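Local coordinates for protein SsfS6 (Streptomyces sp. SF2575, PDB 4FZR) that is a GT-B-fold protein of the erythromycin biosynthesis protein CIII-like family, built from two Rossmann-like domains, at residues A[67-72]-A[109-114]; A[95-100]-A[155-160]; A[258-263]-A[357-362]. One frame throughout, in Å; residues are numbered along the deposited sequence.

Contact 1: A[67-72]-A[109-114]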
loop_
_atom_site.group_PDB
_atom_site.type_symbol
_atom_site.label_atom_id
_atom_site.label_comp_id
_atom_site.label_asym_id
_atom_site.label_seq_id
_atom_site.Cartn_x
_atom_site.Cartn_y
_atom_site.Cartn_z
ATOM N N PRO A 67 -15.734 -6.092 5.810
ATOM C CA PRO A 67 -15.899 -6.410 7.233
ATOM C C PRO A 67 -16.467 -7.807 7.470
ATOM O O PRO A 67 -17.364 -8.229 6.744
ATOM C CB PRO A 67 -16.889 -5.345 7.703
ATOM C CG PRO A 67 -17.746 -5.089 6.495
ATOM C CD PRO A 67 -16.861 -5.295 5.288
ATOM N N THR A 68 -15.950 -8.514 8.472
ATOM C CA THR A 68 -16.416 -9.867 8.776
ATOM C C THR A 68 -17.183 -9.932 10.097
ATOM O O THR A 68 -17.756 -10.965 10.441
ATOM C CB THR A 68 -15.248 -10.867 8.816
ATOM O OG1 THR A 68 -14.273 -10.439 9.776
ATOM C CG2 THR A 68 -14.603 -10.972 7.442
ATOM N N CYS A 69 -17.196 -8.822 10.827
ATOM C CA CYS A 69 -17.964 -8.721 12.059
ATOM C C CYS A 69 -17.925 -7.274 12.538
ATOM O O CYS A 69 -17.069 -6.502 12.105
ATOM C CB CYS A 69 -17.411 -9.666 13.136
ATOM S SG CYS A 69 -15.799 -9.206 13.823
ATOM N N PRO A 70 -18.866 -6.894 13.418
ATOM C CA PRO A 70 -18.854 -5.528 13.956
ATOM C C PRO A 70 -17.574 -5.229 14.729
ATOM O O PRO A 70 -16.787 -6.138 14.978
ATOM C CB PRO A 70 -20.062 -5.513 14.898
ATOM C CG PRO A 70 -20.961 -6.590 14.384
ATOM C CD PRO A 70 -20.044 -7.657 13.867
ATOM N N SER A 71 -17.370 -3.969 15.098
ATOM C CA SER A 71 -16.176 -3.567 15.839
ATOM C C SER A 71 -15.927 -4.481 17.049
ATOM O O SER A 71 -16.864 -4.911 17.717
ATOM C CB SER A 71 -16.302 -2.109 16.288
ATOM O OG SER A 71 -15.189 -1.719 17.069
ATOM N N LEU A 72 -14.658 -4.779 17.317
ATOM C CA LEU A 72 -14.289 -5.773 18.321
ATOM C C LEU A 72 -12.892 -5.529 18.866
ATOM O O LEU A 72 -12.018 -5.049 18.156
ATOM C CB LEU A 72 -14.281 -7.162 17.686
ATOM C CG LEU A 72 -15.354 -8.186 18.046
ATOM C CD1 LEU A 72 -14.915 -9.568 17.587
ATOM C CD2 LEU A 72 -15.657 -8.196 19.529
ATOM N N LEU A 109 -15.609 -17.541 15.944
ATOM C CA LEU A 109 -17.060 -17.690 16.002
ATOM C C LEU A 109 -17.777 -16.385 15.678
ATOM O O LEU A 109 -18.911 -16.389 15.199
ATOM C CB LEU A 109 -17.484 -18.168 17.392
ATOM C CG LEU A 109 -16.866 -19.478 17.887
ATOM C CD1 LEU A 109 -17.454 -19.877 19.235
ATOM C CD2 LEU A 109 -17.072 -20.579 16.867
ATOM N N ARG A 110 -17.117 -15.266 15.953
ATOM C CA ARG A 110 -17.678 -13.956 15.650
ATOM C C ARG A 110 -17.531 -13.612 14.167
ATOM O O ARG A 110 -18.272 -12.780 13.642
ATOM C CB ARG A 110 -16.991 -12.881 16.496
ATOM C CG ARG A 110 -16.989 -13.172 17.990
ATOM C CD ARG A 110 -18.376 -13.020 18.605
ATOM N NE ARG A 110 -18.751 -11.619 18.781
ATOM C CZ ARG A 110 -18.369 -10.861 19.807
ATOM N NH1 ARG A 110 -17.591 -11.359 20.762
ATOM N NH2 ARG A 110 -18.762 -9.598 19.879
HETATM N N MSE A 111 -16.583 -14.263 13.493
HETATM C CA MSE A 111 -16.184 -13.870 12.143
HETATM C C MSE A 111 -16.623 -14.838 11.044
HETATM O O MSE A 111 -16.840 -14.425 9.907
HETATM C CB MSE A 111 -14.659 -13.727 12.077
HETATM C CG MSE A 111 -14.108 -12.436 12.667
HETATM SE SE MSE A 111 -12.155 -12.361 12.617
HETATM C CE MSE A 111 -11.926 -10.468 13.051
ATOM N N ARG A 112 -16.747 -16.119 11.375
ATOM C CA ARG A 112 -16.850 -17.154 10.348
ATOM C C ARG A 112 -18.050 -16.990 9.408
ATOM O O ARG A 112 -17.925 -17.214 8.204
ATOM C CB ARG A 112 -16.841 -18.554 10.978
ATOM C CG ARG A 112 -18.070 -18.908 11.804
ATOM C CD ARG A 112 -17.829 -20.196 12.585
ATOM N NE ARG A 112 -19.043 -20.728 13.207
ATOM C CZ ARG A 112 -19.723 -21.790 12.773
ATOM N NH1 ARG A 112 -19.326 -22.472 11.704
ATOM N NH2 ARG A 112 -20.812 -22.180 13.418
ATOM N N ASP A 113 -19.201 -16.596 9.944
ATOM C CA ASP A 113 -20.406 -16.467 9.123
ATOM C C ASP A 113 -20.207 -15.491 7.967
ATOM O O ASP A 113 -20.440 -15.835 6.808
ATOM C CB ASP A 113 -21.601 -16.028 9.973
ATOM C CG ASP A 113 -22.117 -17.139 10.869
ATOM O OD1 ASP A 113 -21.949 -18.325 10.507
ATOM O OD2 ASP A 113 -22.696 -16.828 11.932
ATOM N N GLU A 114 -19.774 -14.276 8.286
ATOM C CA GLU A 114 -19.595 -13.245 7.270
ATOM C C GLU A 114 -18.350 -13.490 6.418
ATOM O O GLU A 114 -18.286 -13.054 5.270
ATOM C CB GLU A 114 -19.526 -11.860 7.918
ATOM C CG GLU A 114 -20.884 -11.254 8.224
ATOM C CD GLU A 114 -21.764 -11.162 6.991
ATOM O OE1 GLU A 114 -21.311 -10.585 5.978
ATOM O OE2 GLU A 114 -22.904 -11.673 7.030
HETATM O O HOH W 1 -19.722 -13.042 10.903
#
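The selenomethionine M111 lies against T68 and C69, and its contacts can be followed outward. M111 CB approaches T68 OG1 at 4.0 Å. At CG the hydroxyl is closer, with T68 OG1 3.5 Å from M111 CG, and C69 SG joins on the same carbon at 3.8 Å. SE keeps near the T68 hydroxyl, and the terminal M111 CE comes to 4.1 Å from C69 SG. Extended beyond CG (chi2 178°), the chain carries SE and CE across T68 and C69 and keeps both residues in touch as far as its tip. A water binds the backbones together where the helix kinks: it accepts from E114 N at 2.9 Å and is also hydrogen-bonded to T68 O and, at 3.1 Å, to R110 O. It thus stands in the place of the E114-to-R110 bond that a regular helix would make. At the other end L72 CD2 sits over one face of the R110 guanidinium, 3.4 Å from R110 NH2. The turn follows strand 65-67, whose neighbour 45-51 is held by backbone bonds from T68 to A50; M111, on helix 93-122, touches both S51 of that strand and T135 of helix 135-143.

Contact 2: A[95-100]-A[155-160]; sequences PLLEHI and ASPELI
P157 O is gripped by two donors: the hydroxyl of Y132, and I160 N, which makes a weak bond of 3.3 Å to P157 O. P157 holds the N-cap position, and the weak I160 bond belongs to the first turn of helix 158-167; the ring of the same proline meets L97. No hydrogen bond joins the two segments, and what holds them is mainly apolar contact.

L97 is the hub. Its chi1 of -103° falls away from the staggered values, and with that torsion one methyl, L97 CD2, serves two partners, reaching P157 CB at 3.8 Å and L159 CB at 3.9 Å. The leucine crosses P157, L159 and I160 at about right angles, so it meets them across their chains and not alongside. L97 CG is 4.1 Å from I160 CG1, which comes closer still, 3.7 Å, to L97 O.

Two pairs flank this centre. E98 runs extended beyond CG, and L159 CD1 touches both E98 CG and, at the same 3.7 Å, E98 OE2, so aliphatic chain and carboxylate both take part. On the other flank the isoleucines cross obliquely, and I100 CG2 meets both I160 CG2 and I160 CD1 at 4.0 Å; I100 CG2 is anti to the backbone N, which turns that methyl to the partner.

Nearby, P157 touches D334 and L96 touches W333, both on helix 333-341 of the C-terminal half. Helix 158-167 follows strand 147-150 of the parallel sheet, and the loop from 155 to 157 leads into it. The arrangement is that of the N-terminal Rossmann-like domain of a GT-B fold, at the part that meets the C-terminal domain.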
loop_
_atom_site.group_PDB
_atom_site.type_symbol
_atom_site.label_atom_id
_atom_site.label_comp_id
_atom_site.label_asym_id
_atom_site.label_seq_id
_atom_site.Cartn_x
_atom_site.Cartn_y
_atom_site.Cartn_z
ATOM N N PRO A 95 -0.999 -22.725 31.372
ATOM C CA PRO A 95 -2.456 -22.660 31.229
ATOM C C PRO A 95 -2.917 -21.283 30.759
ATOM O O PRO A 95 -4.040 -21.141 30.275
ATOM C CB PRO A 95 -2.959 -22.944 32.645
ATOM C CG PRO A 95 -1.860 -22.471 33.526
ATOM C CD PRO A 95 -0.586 -22.768 32.786
ATOM N N LEU A 96 -2.050 -20.283 30.904
ATOM C CA LEU A 96 -2.327 -18.939 30.408
ATOM C C LEU A 96 -2.240 -18.922 28.887
ATOM O O LEU A 96 -3.007 -18.231 28.218
ATOM C CB LEU A 96 -1.328 -17.941 30.993
ATOM C CG LEU A 96 -1.484 -16.480 30.572
ATOM C CD1 LEU A 96 -2.888 -15.998 30.852
ATOM C CD2 LEU A 96 -0.475 -15.614 31.307
ATOM N N LEU A 97 -1.291 -19.682 28.351
ATOM C CA LEU A 97 -1.141 -19.824 26.909
ATOM C C LEU A 97 -2.376 -20.474 26.292
ATOM O O LEU A 97 -2.832 -20.065 25.226
ATOM C CB LEU A 97 0.099 -20.659 26.580
ATOM C CG LEU A 97 1.334 -19.891 26.106
ATOM C CD1 LEU A 97 1.609 -18.689 26.999
ATOM C CD2 LEU A 97 2.545 -20.818 26.058
ATOM N N GLU A 98 -2.907 -21.490 26.962
ATOM C CA GLU A 98 -4.096 -22.180 26.480
ATOM C C GLU A 98 -5.312 -21.266 26.590
ATOM O O GLU A 98 -6.190 -21.274 25.729
ATOM C CB GLU A 98 -4.318 -23.473 27.269
ATOM C CG GLU A 98 -3.225 -24.515 27.044
ATOM C CD GLU A 98 -3.250 -25.645 28.062
ATOM O OE1 GLU A 98 -3.669 -25.410 29.216
ATOM O OE2 GLU A 98 -2.844 -26.773 27.705
ATOM N N HIS A 99 -5.353 -20.477 27.658
ATOM C CA HIS A 99 -6.414 -19.499 27.854
ATOM C C HIS A 99 -6.471 -18.546 26.660
ATOM O O HIS A 99 -7.530 -18.331 26.069
ATOM C CB HIS A 99 -6.163 -18.721 29.146
ATOM C CG HIS A 99 -7.178 -17.659 29.422
ATOM N ND1 HIS A 99 -6.871 -16.314 29.404
ATOM C CD2 HIS A 99 -8.493 -17.737 29.733
ATOM C CE1 HIS A 99 -7.952 -15.613 29.686
ATOM N NE2 HIS A 99 -8.953 -16.452 29.890
ATOM N N ILE A 100 -5.317 -17.986 26.313
ATOM C CA ILE A 100 -5.185 -17.121 25.147
ATOM C C ILE A 100 -5.644 -17.827 23.876
ATOM O O ILE A 100 -6.394 -17.264 23.077
ATOM C CB ILE A 100 -3.723 -16.677 24.961
ATOM C CG1 ILE A 100 -3.350 -15.631 26.012
ATOM C CG2 ILE A 100 -3.504 -16.116 23.559
ATOM C CD1 ILE A 100 -1.883 -15.256 26.016
ATOM N N ALA A 155 8.419 -15.488 18.034
ATOM C CA ALA A 155 8.123 -16.812 18.558
ATOM C C ALA A 155 6.623 -16.967 18.775
ATOM O O ALA A 155 5.990 -16.152 19.447
ATOM C CB ALA A 155 8.873 -17.045 19.854
ATOM N N SER A 156 6.061 -18.017 18.189
ATOM C CA SER A 156 4.634 -18.282 18.300
ATOM C C SER A 156 4.395 -19.642 18.952
ATOM O O SER A 156 4.427 -20.672 18.276
ATOM C CB SER A 156 3.980 -18.235 16.915
ATOM O OG SER A 156 4.177 -16.970 16.305
ATOM N N PRO A 157 4.161 -19.649 20.275
ATOM C CA PRO A 157 3.883 -20.885 21.013
ATOM C C PRO A 157 2.875 -21.784 20.303
ATOM O O PRO A 157 1.811 -21.313 19.897
ATOM C CB PRO A 157 3.286 -20.376 22.324
ATOM C CG PRO A 157 3.912 -19.041 22.525
ATOM C CD PRO A 157 4.150 -18.465 21.154
ATOM N N GLU A 158 3.210 -23.063 20.151
ATOM C CA GLU A 158 2.293 -24.023 19.549
ATOM C C GLU A 158 1.114 -24.270 20.488
ATOM O O GLU A 158 0.066 -24.759 20.070
ATOM C CB GLU A 158 3.012 -25.341 19.249
ATOM C CG GLU A 158 3.326 -26.173 20.486
ATOM C CD GLU A 158 4.149 -27.411 20.174
ATOM O OE1 GLU A 158 4.093 -27.896 19.023
ATOM O OE2 GLU A 158 4.854 -27.898 21.083
ATOM N N LEU A 159 1.297 -23.925 21.760
ATOM C CA LEU A 159 0.252 -24.090 22.767
ATOM C C LEU A 159 -0.959 -23.209 22.480
ATOM O O LEU A 159 -2.100 -23.615 22.710
ATOM C CB LEU A 159 0.801 -23.772 24.158
ATOM C CG LEU A 159 1.165 -24.987 25.012
ATOM C CD1 LEU A 159 -0.094 -25.738 25.420
ATOM C CD2 LEU A 159 2.132 -25.905 24.273
ATOM N N ILE A 160 -0.707 -22.002 21.985
ATOM C CA ILE A 160 -1.782 -21.078 21.651
ATOM C C ILE A 160 -2.588 -21.621 20.477
ATOM O O ILE A 160 -3.814 -21.719 20.542
ATOM C CB ILE A 160 -1.238 -19.677 21.300
ATOM C CG1 ILE A 160 -0.542 -19.060 22.517
ATOM C CG2 ILE A 160 -2.367 -18.772 20.812
ATOM C CD1 ILE A 160 -0.018 -17.652 22.296
#

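Contact 3: A[258-263]-A[357-362]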
loop_
_atom_site.group_PDB
_atom_site.type_symbol
_atom_site.label_atom_id
_atom_site.label_comp_id
_atom_site.label_asym_id
_atom_site.label_seq_id
_atom_site.Cartn_x
_atom_site.Cartn_y
_atom_site.Cartn_z
ATOM N N GLN A 258 10.764 12.199 31.084
ATOM C CA GLN A 258 11.505 13.224 31.817
ATOM C C GLN A 258 12.839 12.699 32.340
ATOM O O GLN A 258 13.839 13.416 32.332
ATOM C CB GLN A 258 10.671 13.759 32.988
ATOM C CG GLN A 258 9.360 14.415 32.570
ATOM C CD GLN A 258 8.738 15.247 33.677
ATOM O OE1 GLN A 258 9.377 15.533 34.688
ATOM N NE2 GLN A 258 7.484 15.641 33.488
ATOM N N GLU A 259 12.854 11.445 32.779
ATOM C CA GLU A 259 14.035 10.867 33.415
ATOM C C GLU A 259 15.087 10.424 32.398
ATOM O O GLU A 259 16.287 10.522 32.654
ATOM C CB GLU A 259 13.638 9.665 34.283
ATOM C CG GLU A 259 12.520 9.933 35.291
ATOM C CD GLU A 259 12.903 10.953 36.349
ATOM O OE1 GLU A 259 12.837 10.618 37.551
ATOM O OE2 GLU A 259 13.255 12.094 35.983
ATOM N N LEU A 260 14.635 9.943 31.244
ATOM C CA LEU A 260 15.537 9.308 30.283
ATOM C C LEU A 260 16.574 10.244 29.664
ATOM O O LEU A 260 17.705 9.826 29.409
ATOM C CB LEU A 260 14.743 8.598 29.183
ATOM C CG LEU A 260 14.354 7.162 29.544
ATOM C CD1 LEU A 260 13.233 6.651 28.658
ATOM C CD2 LEU A 260 15.572 6.250 29.446
ATOM N N PRO A 261 16.198 11.506 29.407
ATOM C CA PRO A 261 17.202 12.431 28.866
ATOM C C PRO A 261 18.385 12.650 29.806
ATOM O O PRO A 261 19.450 13.081 29.360
ATOM C CB PRO A 261 16.421 13.736 28.697
ATOM C CG PRO A 261 15.004 13.311 28.534
ATOM C CD PRO A 261 14.847 12.094 29.404
ATOM N N LYS A 262 18.202 12.348 31.085
ATOM C CA LYS A 262 19.246 12.581 32.076
ATOM C C LYS A 262 20.378 11.557 31.966
ATOM O O LYS A 262 21.448 11.740 32.549
ATOM C CB LYS A 262 18.642 12.582 33.479
ATOM C CG LYS A 262 17.534 13.611 33.646
ATOM C CD LYS A 262 16.775 13.403 34.940
ATOM C CE LYS A 262 15.623 14.388 35.081
ATOM N NZ LYS A 262 14.952 14.282 36.407
ATOM N N LEU A 263 20.144 10.489 31.207
ATOM C CA LEU A 263 21.173 9.486 30.948
ATOM C C LEU A 263 22.031 9.873 29.744
ATOM O O LEU A 263 22.946 9.143 29.363
ATOM C CB LEU A 263 20.535 8.114 30.713
ATOM C CG LEU A 263 20.122 7.336 31.964
ATOM C CD1 LEU A 263 19.101 8.106 32.781
ATOM C CD2 LEU A 263 19.578 5.969 31.577
ATOM N N SER A 357 15.265 1.010 36.578
ATOM C CA SER A 357 15.130 -0.357 36.086
ATOM C C SER A 357 15.048 -0.378 34.564
ATOM O O SER A 357 15.747 -1.151 33.910
ATOM C CB SER A 357 13.895 -1.022 36.688
ATOM O OG SER A 357 13.824 -2.383 36.304
ATOM N N VAL A 358 14.185 0.461 34.002
ATOM C CA VAL A 358 14.186 0.689 32.565
ATOM C C VAL A 358 15.343 1.626 32.240
ATOM O O VAL A 358 15.985 1.506 31.195
ATOM C CB VAL A 358 12.865 1.310 32.082
ATOM C CG1 VAL A 358 12.921 1.593 30.586
ATOM C CG2 VAL A 358 11.703 0.389 32.405
ATOM N N LEU A 359 15.607 2.552 33.157
ATOM C CA LEU A 359 16.724 3.478 33.019
ATOM C C LEU A 359 18.041 2.717 32.995
ATOM O O LEU A 359 18.949 3.040 32.226
ATOM C CB LEU A 359 16.741 4.472 34.182
ATOM C CG LEU A 359 15.648 5.541 34.239
ATOM C CD1 LEU A 359 16.186 6.784 34.932
ATOM C CD2 LEU A 359 15.135 5.879 32.856
ATOM N N ALA A 360 18.138 1.704 33.847
ATOM C CA ALA A 360 19.346 0.898 33.949
ATOM C C ALA A 360 19.669 0.249 32.605
ATOM O O ALA A 360 20.810 0.295 32.141
ATOM C CB ALA A 360 19.183 -0.161 35.034
ATOM N N ALA A 361 18.653 -0.337 31.976
ATOM C CA ALA A 361 18.822 -1.033 30.703
ATOM C C ALA A 361 19.321 -0.093 29.612
ATOM O O ALA A 361 20.165 -0.466 28.799
ATOM C CB ALA A 361 17.513 -1.682 30.279
ATOM N N CYS A 362 18.795 1.127 29.595
ATOM C CA CYS A 362 19.184 2.105 28.585
ATOM C C CYS A 362 20.637 2.542 28.758
ATOM O O CYS A 362 21.370 2.665 27.778
ATOM C CB CYS A 362 18.259 3.322 28.629
ATOM S SG CYS A 362 16.532 2.939 28.256
#
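L359 reaches over to L260 and L263, crossing each obliquely, and its two methyls divide the work. CD2 turns to L260, with L359 CD2 to L260 CD2 at 3.5 Å. L359 CD1 instead meets L263 CD1 and E259 CB, each at 3.9 Å. A chi1 of -71° puts CG anti to the carbonyl carbon, and chi2 of -151° then parts the methyls between their partners.

The second methyl of L263 is closely packed: L263 CD2 stands 3.1 Å from L359 O, a short carbon-to-oxygen approach at the helix backbone. C362, nearly one turn further on, closes the group, with C362 SG 3.6 Å from L260 CD2. L260 thus lies against both the leucine and the thiol.

E259 bends at chi2, so that its carboxylate turns from the interface and E259 OE2 takes K262 NZ at 2.8 Å in a salt bridge met on the syn side. On the inner side L260 and C362 both rest on L230 of strand 229-231, and C362 also touches V305 and V324, while L263 O is hydrogen-bonded to R366. The 3-10 turn 260-263 that follows helix 253-259 thus packs beside helix 358-367 against a parallel sheet, as in the C-terminal Rossmann-like domain of GT-B proteins.

In the fold
Contacts 1 and 2 share helix 93-122: 109-114 and 95-100 both lie on it, and their other segments, 67-72 and 155-160, place this long helix against the edge of the N-terminal sheet and against helix 158-167. Their centres are 23 Å apart and nearest atoms about 12 Å, so neither touches the other. Contact 3 belongs to the C-terminal domain. Its centre is 33 Å from that of contact 2 and 43 Å from that of contact 1, with contacts 1 and 3 on opposite sides of the chain's centre. Of the three, contact 2 lies closest to that centre, and it touches helix 333-341 of the other domain.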